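Local coordinates for packaging protein UL32 (Human herpesvirus 8 type M, PDB 6XF9) that forms a pentameric ring required for herpesviral genome packaging and is thought to direct new capsids to nuclear replication compartments, at residues D[52-58]-D[130-136]; D[220-225]-D[301-306]; D[305-311]-D[345-351]. All blocks are in the same frame, centred on the assembly; numbering follows the deposited sequence.

Contact 1 (D[52-58]-D[130-136]); sequences CRVCQLL and HFFVQKC. With ZN (zinc ion), chain O.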
loop_
_atom_site.group_PDB
_atom_site.type_symbol
_atom_site.label_atom_id
_atom_site.label_comp_id
_atom_site.label_asym_id
_atom_site.label_seq_id
_atom_site.Cartn_x
_atom_site.Cartn_y
_atom_site.Cartn_z
ATOM N N CYS D 52 -39.716 12.826 -3.398
ATOM C CA CYS D 52 -40.123 12.300 -4.688
ATOM C C CYS D 52 -41.349 13.055 -5.175
ATOM O O CYS D 52 -42.417 12.964 -4.570
ATOM C CB CYS D 52 -40.432 10.820 -4.576
ATOM S SG CYS D 52 -41.032 10.240 -6.157
ATOM N N ARG D 53 -41.212 13.793 -6.267
ATOM C CA ARG D 53 -42.316 14.641 -6.708
ATOM C C ARG D 53 -43.552 13.831 -7.062
ATOM O O ARG D 53 -44.677 14.268 -6.788
ATOM C CB ARG D 53 -41.865 15.504 -7.878
ATOM C CG ARG D 53 -40.950 16.641 -7.441
ATOM C CD ARG D 53 -40.376 17.334 -8.644
ATOM N NE ARG D 53 -41.241 18.384 -9.161
ATOM C CZ ARG D 53 -41.303 19.610 -8.662
ATOM N NH1 ARG D 53 -40.555 19.943 -7.615
ATOM N NH2 ARG D 53 -42.112 20.495 -9.219
ATOM N N VAL D 54 -43.375 12.637 -7.637
ATOM C CA VAL D 54 -44.535 11.818 -7.988
ATOM C C VAL D 54 -45.194 11.257 -6.738
ATOM O O VAL D 54 -46.420 11.193 -6.647
ATOM C CB VAL D 54 -44.144 10.702 -8.971
ATOM C CG1 VAL D 54 -45.294 9.756 -9.174
ATOM C CG2 VAL D 54 -43.765 11.301 -10.287
ATOM N N CYS D 55 -44.406 10.812 -5.767
ATOM C CA CYS D 55 -45.008 10.384 -4.508
ATOM C C CYS D 55 -45.780 11.530 -3.874
ATOM O O CYS D 55 -46.845 11.325 -3.285
ATOM C CB CYS D 55 -43.938 9.886 -3.539
ATOM S SG CYS D 55 -43.257 8.225 -3.850
ATOM N N GLN D 56 -45.270 12.753 -4.015
ATOM C CA GLN D 56 -45.917 13.900 -3.383
ATOM C C GLN D 56 -47.205 14.266 -4.104
ATOM O O GLN D 56 -48.187 14.666 -3.471
ATOM C CB GLN D 56 -44.951 15.091 -3.320
ATOM C CG GLN D 56 -43.811 14.873 -2.322
ATOM C CD GLN D 56 -44.301 14.892 -0.883
ATOM O OE1 GLN D 56 -45.478 15.170 -0.627
ATOM N NE2 GLN D 56 -43.417 14.554 0.064
ATOM N N LEU D 57 -47.208 14.149 -5.429
ATOM C CA LEU D 57 -48.434 14.338 -6.191
ATOM C C LEU D 57 -49.517 13.379 -5.716
ATOM O O LEU D 57 -50.658 13.786 -5.470
ATOM C CB LEU D 57 -48.140 14.150 -7.673
ATOM C CG LEU D 57 -49.274 14.449 -8.631
ATOM C CD1 LEU D 57 -49.746 15.885 -8.412
ATOM C CD2 LEU D 57 -48.757 14.252 -10.054
ATOM N N LEU D 58 -49.171 12.097 -5.562
ATOM C CA LEU D 58 -50.159 11.097 -5.164
ATOM C C LEU D 58 -50.729 11.371 -3.779
ATOM O O LEU D 58 -51.953 11.419 -3.605
ATOM C CB LEU D 58 -49.533 9.708 -5.189
ATOM C CG LEU D 58 -49.100 9.242 -6.573
ATOM C CD1 LEU D 58 -48.395 7.917 -6.460
ATOM C CD2 LEU D 58 -50.297 9.094 -7.462
ATOM N N HIS D 130 -39.133 7.693 -9.846
ATOM C CA HIS D 130 -40.241 7.054 -9.138
ATOM C C HIS D 130 -40.553 5.671 -9.697
ATOM O O HIS D 130 -40.698 4.702 -8.942
ATOM C CB HIS D 130 -41.483 7.948 -9.174
ATOM C CG HIS D 130 -42.681 7.329 -8.523
ATOM N ND1 HIS D 130 -42.864 7.323 -7.160
ATOM C CD2 HIS D 130 -43.757 6.699 -9.055
ATOM C CE1 HIS D 130 -43.998 6.708 -6.876
ATOM N NE2 HIS D 130 -44.557 6.315 -8.008
ATOM N N PHE D 131 -40.643 5.551 -11.014
ATOM C CA PHE D 131 -41.123 4.311 -11.596
ATOM C C PHE D 131 -40.024 3.328 -11.963
ATOM O O PHE D 131 -40.318 2.132 -12.107
ATOM C CB PHE D 131 -41.957 4.606 -12.843
ATOM C CG PHE D 131 -43.303 5.200 -12.541
ATOM C CD1 PHE D 131 -44.288 4.432 -11.975
ATOM C CD2 PHE D 131 -43.570 6.528 -12.815
ATOM C CE1 PHE D 131 -45.517 4.971 -11.682
ATOM C CE2 PHE D 131 -44.794 7.068 -12.523
ATOM C CZ PHE D 131 -45.773 6.283 -11.953
ATOM N N PHE D 132 -38.775 3.776 -12.133
ATOM C CA PHE D 132 -37.756 2.869 -12.668
ATOM C C PHE D 132 -36.475 2.777 -11.849
ATOM O O PHE D 132 -36.030 1.673 -11.530
ATOM C CB PHE D 132 -37.430 3.274 -14.099
ATOM C CG PHE D 132 -38.581 3.115 -15.024
ATOM C CD1 PHE D 132 -38.838 1.887 -15.613
ATOM C CD2 PHE D 132 -39.438 4.169 -15.279
ATOM C CE1 PHE D 132 -39.912 1.713 -16.475
ATOM C CE2 PHE D 132 -40.511 4.009 -16.139
ATOM C CZ PHE D 132 -40.750 2.771 -16.734
ATOM N N VAL D 133 -35.874 3.901 -11.488
ATOM C CA VAL D 133 -34.636 3.825 -10.725
ATOM C C VAL D 133 -34.933 3.373 -9.301
ATOM O O VAL D 133 -34.444 2.327 -8.849
ATOM C CB VAL D 133 -33.895 5.174 -10.737
ATOM C CG1 VAL D 133 -32.590 5.054 -9.969
ATOM C CG2 VAL D 133 -33.662 5.651 -12.142
ATOM N N GLN D 134 -35.779 4.127 -8.586
ATOM C CA GLN D 134 -36.003 3.840 -7.173
ATOM C C GLN D 134 -37.170 2.896 -6.917
ATOM O O GLN D 134 -37.173 2.216 -5.877
ATOM C CB GLN D 134 -36.239 5.139 -6.391
ATOM C CG GLN D 134 -35.300 6.300 -6.720
ATOM C CD GLN D 134 -33.867 6.115 -6.214
ATOM O OE1 GLN D 134 -33.396 4.995 -6.010
ATOM N NE2 GLN D 134 -33.166 7.230 -6.025
ATOM N N LYS D 135 -38.126 2.813 -7.853
ATOM C CA LYS D 135 -39.301 1.925 -7.720
ATOM C C LYS D 135 -40.102 2.118 -6.427
ATOM O O LYS D 135 -40.247 1.184 -5.639
ATOM C CB LYS D 135 -38.879 0.459 -7.856
ATOM C CG LYS D 135 -38.241 0.117 -9.194
ATOM C CD LYS D 135 -37.884 -1.359 -9.273
ATOM C CE LYS D 135 -37.248 -1.700 -10.610
ATOM N NZ LYS D 135 -35.991 -0.936 -10.840
ATOM N N CYS D 136 -40.619 3.327 -6.208
ATOM C CA CYS D 136 -41.282 3.649 -4.942
ATOM C C CYS D 136 -42.459 2.737 -4.657
ATOM O O CYS D 136 -42.858 2.620 -3.494
ATOM C CB CYS D 136 -41.773 5.091 -4.917
ATOM S SG CYS D 136 -40.510 6.321 -5.250
HETATM ZN ZN ZN O . -41.827 8.163 -5.601
#

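Contact 2 (D[220-225]-D[301-306]); sequences TKPSLL and CLAAHP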
loop_
_atom_site.group_PDB
_atom_site.type_symbol
_atom_site.label_atom_id
_atom_site.label_comp_id
_atom_site.label_asym_id
_atom_site.label_seq_id
_atom_site.Cartn_x
_atom_site.Cartn_y
_atom_site.Cartn_z
ATOM N N THR D 220 -52.084 -8.389 -29.950
ATOM C CA THR D 220 -51.111 -7.432 -29.470
ATOM C C THR D 220 -51.584 -6.003 -29.680
ATOM O O THR D 220 -52.270 -5.685 -30.651
ATOM C CB THR D 220 -49.766 -7.679 -30.150
ATOM O OG1 THR D 220 -49.900 -7.508 -31.566
ATOM C CG2 THR D 220 -49.280 -9.095 -29.854
ATOM N N LYS D 221 -51.164 -5.137 -28.771
ATOM C CA LYS D 221 -51.390 -3.704 -28.840
ATOM C C LYS D 221 -50.481 -3.044 -29.875
ATOM O O LYS D 221 -49.534 -3.656 -30.384
ATOM C CB LYS D 221 -51.173 -3.120 -27.452
ATOM C CG LYS D 221 -51.987 -3.838 -26.408
ATOM C CD LYS D 221 -52.050 -3.040 -25.115
ATOM C CE LYS D 221 -50.793 -3.199 -24.328
ATOM N NZ LYS D 221 -50.993 -2.883 -22.895
ATOM N N PRO D 222 -50.753 -1.784 -30.222
ATOM C CA PRO D 222 -49.966 -1.119 -31.276
ATOM C C PRO D 222 -48.500 -0.894 -30.901
ATOM O O PRO D 222 -48.160 -0.567 -29.759
ATOM C CB PRO D 222 -50.683 0.227 -31.454
ATOM C CG PRO D 222 -52.058 0.024 -30.894
ATOM C CD PRO D 222 -51.914 -0.976 -29.803
ATOM N N SER D 223 -47.635 -1.039 -31.899
ATOM C CA SER D 223 -46.215 -0.777 -31.719
ATOM C C SER D 223 -45.984 0.695 -31.454
ATOM O O SER D 223 -46.560 1.556 -32.123
ATOM C CB SER D 223 -45.438 -1.201 -32.960
ATOM O OG SER D 223 -44.253 -0.438 -33.093
ATOM N N LEU D 224 -45.124 0.987 -30.482
ATOM C CA LEU D 224 -44.775 2.370 -30.180
ATOM C C LEU D 224 -43.614 2.876 -31.018
ATOM O O LEU D 224 -43.215 4.037 -30.855
ATOM C CB LEU D 224 -44.451 2.535 -28.692
ATOM C CG LEU D 224 -45.532 2.035 -27.729
ATOM C CD1 LEU D 224 -45.196 2.348 -26.291
ATOM C CD2 LEU D 224 -46.863 2.651 -28.095
ATOM N N LEU D 225 -43.049 2.039 -31.889
ATOM C CA LEU D 225 -41.933 2.483 -32.722
ATOM C C LEU D 225 -42.178 3.779 -33.483
ATOM O O LEU D 225 -41.279 4.643 -33.473
ATOM C CB LEU D 225 -41.558 1.382 -33.717
ATOM C CG LEU D 225 -40.488 0.462 -33.184
ATOM C CD1 LEU D 225 -40.091 -0.538 -34.254
ATOM C CD2 LEU D 225 -39.337 1.345 -32.787
ATOM N N CYS D 301 -36.513 -0.480 -28.468
ATOM C CA CYS D 301 -37.336 -1.502 -29.097
ATOM C C CYS D 301 -37.856 -2.498 -28.084
ATOM O O CYS D 301 -38.961 -3.026 -28.244
ATOM C CB CYS D 301 -36.545 -2.223 -30.181
ATOM S SG CYS D 301 -36.216 -1.132 -31.568
ATOM N N LEU D 302 -37.052 -2.826 -27.075
ATOM C CA LEU D 302 -37.514 -3.762 -26.056
ATOM C C LEU D 302 -38.797 -3.276 -25.405
ATOM O O LEU D 302 -39.677 -4.080 -25.086
ATOM C CB LEU D 302 -36.431 -3.990 -25.004
ATOM C CG LEU D 302 -35.204 -4.773 -25.482
ATOM C CD1 LEU D 302 -34.293 -5.021 -24.314
ATOM C CD2 LEU D 302 -35.600 -6.100 -26.092
ATOM N N ALA D 303 -38.932 -1.973 -25.209
ATOM C CA ALA D 303 -40.120 -1.418 -24.578
ATOM C C ALA D 303 -41.162 -0.919 -25.568
ATOM O O ALA D 303 -42.320 -0.723 -25.185
ATOM C CB ALA D 303 -39.736 -0.249 -23.669
ATOM N N ALA D 304 -40.790 -0.721 -26.826
ATOM C CA ALA D 304 -41.658 -0.058 -27.779
ATOM C C ALA D 304 -42.314 -1.013 -28.765
ATOM O O ALA D 304 -43.252 -0.603 -29.460
ATOM C CB ALA D 304 -40.855 0.985 -28.563
ATOM N N HIS D 305 -41.890 -2.276 -28.814
ATOM C CA HIS D 305 -42.351 -3.150 -29.860
ATOM C C HIS D 305 -42.516 -4.581 -29.374
ATOM O O HIS D 305 -41.627 -5.111 -28.687
ATOM C CB HIS D 305 -41.385 -3.131 -31.037
ATOM C CG HIS D 305 -41.952 -3.723 -32.286
ATOM N ND1 HIS D 305 -42.240 -5.067 -32.414
ATOM C CD2 HIS D 305 -42.272 -3.154 -33.472
ATOM C CE1 HIS D 305 -42.715 -5.297 -33.625
ATOM N NE2 HIS D 305 -42.738 -4.156 -34.288
ATOM N N PRO D 306 -43.600 -5.251 -29.789
ATOM C CA PRO D 306 -43.974 -6.520 -29.140
ATOM C C PRO D 306 -43.048 -7.680 -29.419
ATOM O O PRO D 306 -43.056 -8.637 -28.643
ATOM C CB PRO D 306 -45.378 -6.801 -29.698
ATOM C CG PRO D 306 -45.900 -5.449 -30.109
ATOM C CD PRO D 306 -44.692 -4.721 -30.629
#

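Contact 3 (D[305-311]-D[345-351]); sequences HPEAPKA and YVSDPLL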
loop_
_atom_site.group_PDB
_atom_site.type_symbol
_atom_site.label_atom_id
_atom_site.label_comp_id
_atom_site.label_asym_id
_atom_site.label_seq_id
_atom_site.Cartn_x
_atom_site.Cartn_y
_atom_site.Cartn_z
ATOM N N HIS D 305 -41.890 -2.276 -28.814
ATOM C CA HIS D 305 -42.351 -3.150 -29.860
ATOM C C HIS D 305 -42.516 -4.581 -29.374
ATOM O O HIS D 305 -41.627 -5.111 -28.687
ATOM C CB HIS D 305 -41.385 -3.131 -31.037
ATOM C CG HIS D 305 -41.952 -3.723 -32.286
ATOM N ND1 HIS D 305 -42.240 -5.067 -32.414
ATOM C CD2 HIS D 305 -42.272 -3.154 -33.472
ATOM C CE1 HIS D 305 -42.715 -5.297 -33.625
ATOM N NE2 HIS D 305 -42.738 -4.156 -34.288
ATOM N N PRO D 306 -43.600 -5.251 -29.789
ATOM C CA PRO D 306 -43.974 -6.520 -29.140
ATOM C C PRO D 306 -43.048 -7.680 -29.419
ATOM O O PRO D 306 -43.056 -8.637 -28.643
ATOM C CB PRO D 306 -45.378 -6.801 -29.698
ATOM C CG PRO D 306 -45.900 -5.449 -30.109
ATOM C CD PRO D 306 -44.692 -4.721 -30.629
ATOM N N GLU D 307 -42.320 -7.693 -30.529
ATOM C CA GLU D 307 -41.468 -8.839 -30.828
ATOM C C GLU D 307 -39.978 -8.542 -30.717
ATOM O O GLU D 307 -39.165 -9.395 -31.086
ATOM C CB GLU D 307 -41.831 -9.412 -32.196
ATOM C CG GLU D 307 -42.243 -8.351 -33.162
ATOM C CD GLU D 307 -42.872 -8.889 -34.442
ATOM O OE1 GLU D 307 -42.660 -10.077 -34.773
ATOM O OE2 GLU D 307 -43.596 -8.108 -35.111
ATOM N N ALA D 308 -39.591 -7.377 -30.170
ATOM C CA ALA D 308 -38.163 -7.096 -30.021
ATOM C C ALA D 308 -37.512 -8.028 -29.003
ATOM O O ALA D 308 -36.465 -8.620 -29.328
ATOM C CB ALA D 308 -37.944 -5.620 -29.660
ATOM N N PRO D 309 -38.070 -8.242 -27.796
ATOM C CA PRO D 309 -37.412 -9.160 -26.847
ATOM C C PRO D 309 -37.073 -10.519 -27.427
ATOM O O PRO D 309 -35.928 -10.986 -27.318
ATOM C CB PRO D 309 -38.437 -9.251 -25.715
ATOM C CG PRO D 309 -39.050 -7.914 -25.684
ATOM C CD PRO D 309 -39.165 -7.496 -27.132
ATOM N N LYS D 310 -38.045 -11.176 -28.046
ATOM C CA LYS D 310 -37.768 -12.502 -28.559
ATOM C C LYS D 310 -36.917 -12.440 -29.820
ATOM O O LYS D 310 -36.101 -13.343 -30.055
ATOM C CB LYS D 310 -39.077 -13.225 -28.836
ATOM C CG LYS D 310 -38.985 -14.714 -28.640
ATOM C CD LYS D 310 -40.021 -15.462 -29.472
ATOM C CE LYS D 310 -39.439 -16.769 -30.030
ATOM N NZ LYS D 310 -39.266 -17.833 -28.979
ATOM N N ALA D 311 -37.070 -11.372 -30.624
ATOM C CA ALA D 311 -36.285 -11.237 -31.854
ATOM C C ALA D 311 -34.800 -11.117 -31.566
ATOM O O ALA D 311 -33.972 -11.779 -32.201
ATOM C CB ALA D 311 -36.738 -10.015 -32.643
ATOM N N TYR D 345 -37.909 -14.252 -38.696
ATOM C CA TYR D 345 -38.783 -14.437 -37.543
ATOM C C TYR D 345 -39.462 -13.154 -37.091
ATOM O O TYR D 345 -40.309 -13.209 -36.191
ATOM C CB TYR D 345 -37.977 -15.015 -36.367
ATOM C CG TYR D 345 -36.559 -14.452 -36.237
ATOM C CD1 TYR D 345 -36.293 -13.288 -35.505
ATOM C CD2 TYR D 345 -35.492 -15.090 -36.850
ATOM C CE1 TYR D 345 -34.997 -12.780 -35.409
ATOM C CE2 TYR D 345 -34.213 -14.597 -36.761
ATOM C CZ TYR D 345 -33.954 -13.447 -36.043
ATOM O OH TYR D 345 -32.646 -12.983 -35.969
ATOM N N VAL D 346 -39.106 -12.005 -37.660
ATOM C CA VAL D 346 -39.734 -10.741 -37.299
ATOM C C VAL D 346 -40.768 -10.440 -38.377
ATOM O O VAL D 346 -40.424 -10.347 -39.563
ATOM C CB VAL D 346 -38.701 -9.604 -37.180
ATOM C CG1 VAL D 346 -39.388 -8.283 -36.824
ATOM C CG2 VAL D 346 -37.619 -9.944 -36.168
ATOM N N SER D 347 -42.037 -10.325 -37.976
ATOM C CA SER D 347 -43.080 -10.047 -38.956
ATOM C C SER D 347 -43.060 -8.571 -39.337
ATOM O O SER D 347 -42.902 -8.225 -40.513
ATOM C CB SER D 347 -44.449 -10.479 -38.424
ATOM O OG SER D 347 -45.063 -9.463 -37.656
ATOM N N ASP D 348 -43.238 -7.683 -38.349
ATOM C CA ASP D 348 -43.227 -6.240 -38.580
ATOM C C ASP D 348 -41.944 -5.828 -39.300
ATOM O O ASP D 348 -40.852 -5.854 -38.709
ATOM C CB ASP D 348 -43.322 -5.463 -37.267
ATOM C CG ASP D 348 -43.489 -3.968 -37.489
ATOM O OD1 ASP D 348 -43.073 -3.468 -38.561
ATOM O OD2 ASP D 348 -43.959 -3.263 -36.558
ATOM N N PRO D 349 -42.042 -5.394 -40.559
ATOM C CA PRO D 349 -40.832 -4.985 -41.287
ATOM C C PRO D 349 -40.188 -3.705 -40.769
ATOM O O PRO D 349 -39.036 -3.443 -41.121
ATOM C CB PRO D 349 -41.330 -4.826 -42.726
ATOM C CG PRO D 349 -42.769 -4.472 -42.576
ATOM C CD PRO D 349 -43.264 -5.194 -41.355
ATOM N N LEU D 350 -40.886 -2.864 -40.001
ATOM C CA LEU D 350 -40.222 -1.683 -39.445
ATOM C C LEU D 350 -39.184 -2.087 -38.399
ATOM O O LEU D 350 -38.011 -1.702 -38.490
ATOM C CB LEU D 350 -41.242 -0.715 -38.839
ATOM C CG LEU D 350 -40.626 0.574 -38.293
ATOM C CD1 LEU D 350 -39.917 1.348 -39.387
ATOM C CD2 LEU D 350 -41.653 1.447 -37.613
ATOM N N LEU D 351 -39.589 -2.897 -37.417
ATOM C CA LEU D 351 -38.637 -3.368 -36.422
ATOM C C LEU D 351 -37.477 -4.074 -37.087
ATOM O O LEU D 351 -36.312 -3.809 -36.770
ATOM C CB LEU D 351 -39.324 -4.327 -35.456
ATOM C CG LEU D 351 -38.406 -4.983 -34.434
ATOM C CD1 LEU D 351 -37.848 -3.915 -33.508
ATOM C CD2 LEU D 351 -39.164 -6.042 -33.662
#

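Contact 1 (D[52-58]-D[130-136])
His-130 and three cysteines, Cys-52, Cys-55 and Cys-136, close on one zinc ion and tie the start of helix 53-60 to the end of helix 124-133. This is a three-cysteine, one-histidine site with a CxxC pair on one segment. The imidazole of His-130 can be followed outward. With CG anti to the backbone N (chi1 177°), the ring is carried toward helix 53-60; its CB lies 3.8 Å from Cys-52 SG, and CG comes under the methyl CG1 of Val-54. ND1 binds the metal at 2.0 Å, and CE1, next to it, passes Cys-55 SG, which stands at the edge of the ring. CD2 lies beneath Val-54 CG1 at 3.4 Å, a CH-pi contact in which the methyl sits over the face, offset toward the rim. At the tip, NE2 is hydrogen-bonded to Tyr-75 OH of helix 71-83, so the ring is held at both nitrogens and its rotation is fixed. Valine suits its place because a methyl of the beta-branched side chain can lie on the imidazole without competing for the metal. The same methyl also reaches Phe-131 CE2 at 4.3 Å. Cys-52 is the N-cap of its helix, and its SG accepts from Cys-55 N at 3.4 Å while binding zinc at 2.3 Å. Asp-331 of a neighbouring subunit accepts from Cys-52 N, placing the site beside a subunit interface. Three sulfurs, if all thiolates, would give the centre a net negative charge, which the N-H...S bond would partly offset; such full protein ligation is characteristic of a structural zinc.

Contact 2 (D[220-225]-D[301-306])
Leu-225 and Ala-304, the two residues with most surface buried here, belong to a helix-to-loop junction in which the C-terminal end of helix 297-304 meets the turn leading into helix 225-235. Their neighbour Pro-306 comes third, covering the loop just before that turn. Ala-304 is the last residue of its helix, and its CB faces the turn, 3.9 Å from Leu-224 CB; a lone methyl suits this place because the two backbones come so close. Its carbonyl oxygen lies at a helix end, where carbonyls lack partners further along the helix, and it accepts from Leu-224 N at 2.7 Å. The loop's backbone thus supplies the donor that the helix end lacks.

Leu-225 spreads its two methyls between different neighbours. CD1 approaches His-305 CD2 at 3.5 Å, the two side chains crossing at a slant, while CD2 reaches Cys-301 SG at 4.2 Å. Leucine fits because its fork can serve the imidazole and the thiol together; beyond them Leu-350 and Leu-354 of helix 349-357 continue the apolar cluster. Pro-306 lays its ring against the loop on the side of Thr-220 and Lys-221, with CG 4.1 Å from Lys-221 O. Lys-221 itself turns its amine to Pro-4 O, and Leu-224 packs on Leu-7 and Ile-10 of helix 7-12, so the junction also joins the chain's N-terminal region.

Ser-223 caps the new helix: with its hydroxyl anti to the backbone N (chi1 153°), OG accepts from Leu-225 N at 3.0 Å, and that same oxygen lies 3.4 Å from His-305 CD2.

Contact 3 (D[305-311]-D[345-351])
Glu-307 and His-305 reach across to the beginning of helix 349-357 from a type I beta turn, His-305 to Ala-308, that leads into helix 308-321. Two helix starts thus meet here, with Glu-307 and Asp-348 at their N-cap positions. The imidazole is clasped in its own plane at both nitrogens: ND1 accepts from Glu-307 N, and NE2 donates to Asp-348 OD2 at 2.7 Å. Ring and carboxylate planes are turned 46° apart, and the proton meets OD2 from above the carboxylate plane. Histidine suits the place because it can accept on one nitrogen and donate on the other; the two bonds fit a neutral ring protonated on NE2, whose N-H the aspartate would polarise.

Over one face of that ring lies Leu-351, whose CD2 is 3.5 Å from His-305 ND1 in a CH-pi contact. Its CG is anti to the backbone N (chi1 175°), which sends the branch toward the turn, and CD2 also touches Glu-307 CG at 3.9 Å. Beyond CG the glutamate chain is extended and brings its carboxylate to the backbone of the opposite loop. OE1 accepts from Ser-347 N at 3.3 Å, and OE2 takes two donors, Ser-347 OG on its syn lone pair and Asp-348 N from above the plane. Glu-307 OE2 lies 5.1 Å from Asp-348 OD2, and the three donors would ease the like charges.

Farther along helix 308-321, small Ala-311 lets Val-346 and Tyr-345 come close, its CB 3.6 Å from Val-346 CG2; Tyr-345 OH bonds to Glu-318. Asp-348 OD1, meanwhile, caps its own helix by accepting from Leu-350 N at 2.7 Å.

How the contacts relate
Along the chain the three contacts follow in series. Contact 1 lies in the N-terminal half, and its centre is 24 Å from that of contact 2 and 31 Å from that of contact 3; contacts 1 and 3 fall on opposite sides of the chain's centre. Contacts 2 and 3 are neighbours, with centres 8 Å apart, sharing His-305 and Pro-306 where helix 297-304 passes into helix 308-321. Helices 225-235 and 349-357 are thereby drawn to one corner, and Cys-301 SG packs on Leu-351 CD1 at 3.8 Å. That corner sits near another zinc site, that of Cys-296, Cys-299, His-366 and Cys-373, consistent with a largely helical subunit held together by both zinc centres and helix junctions.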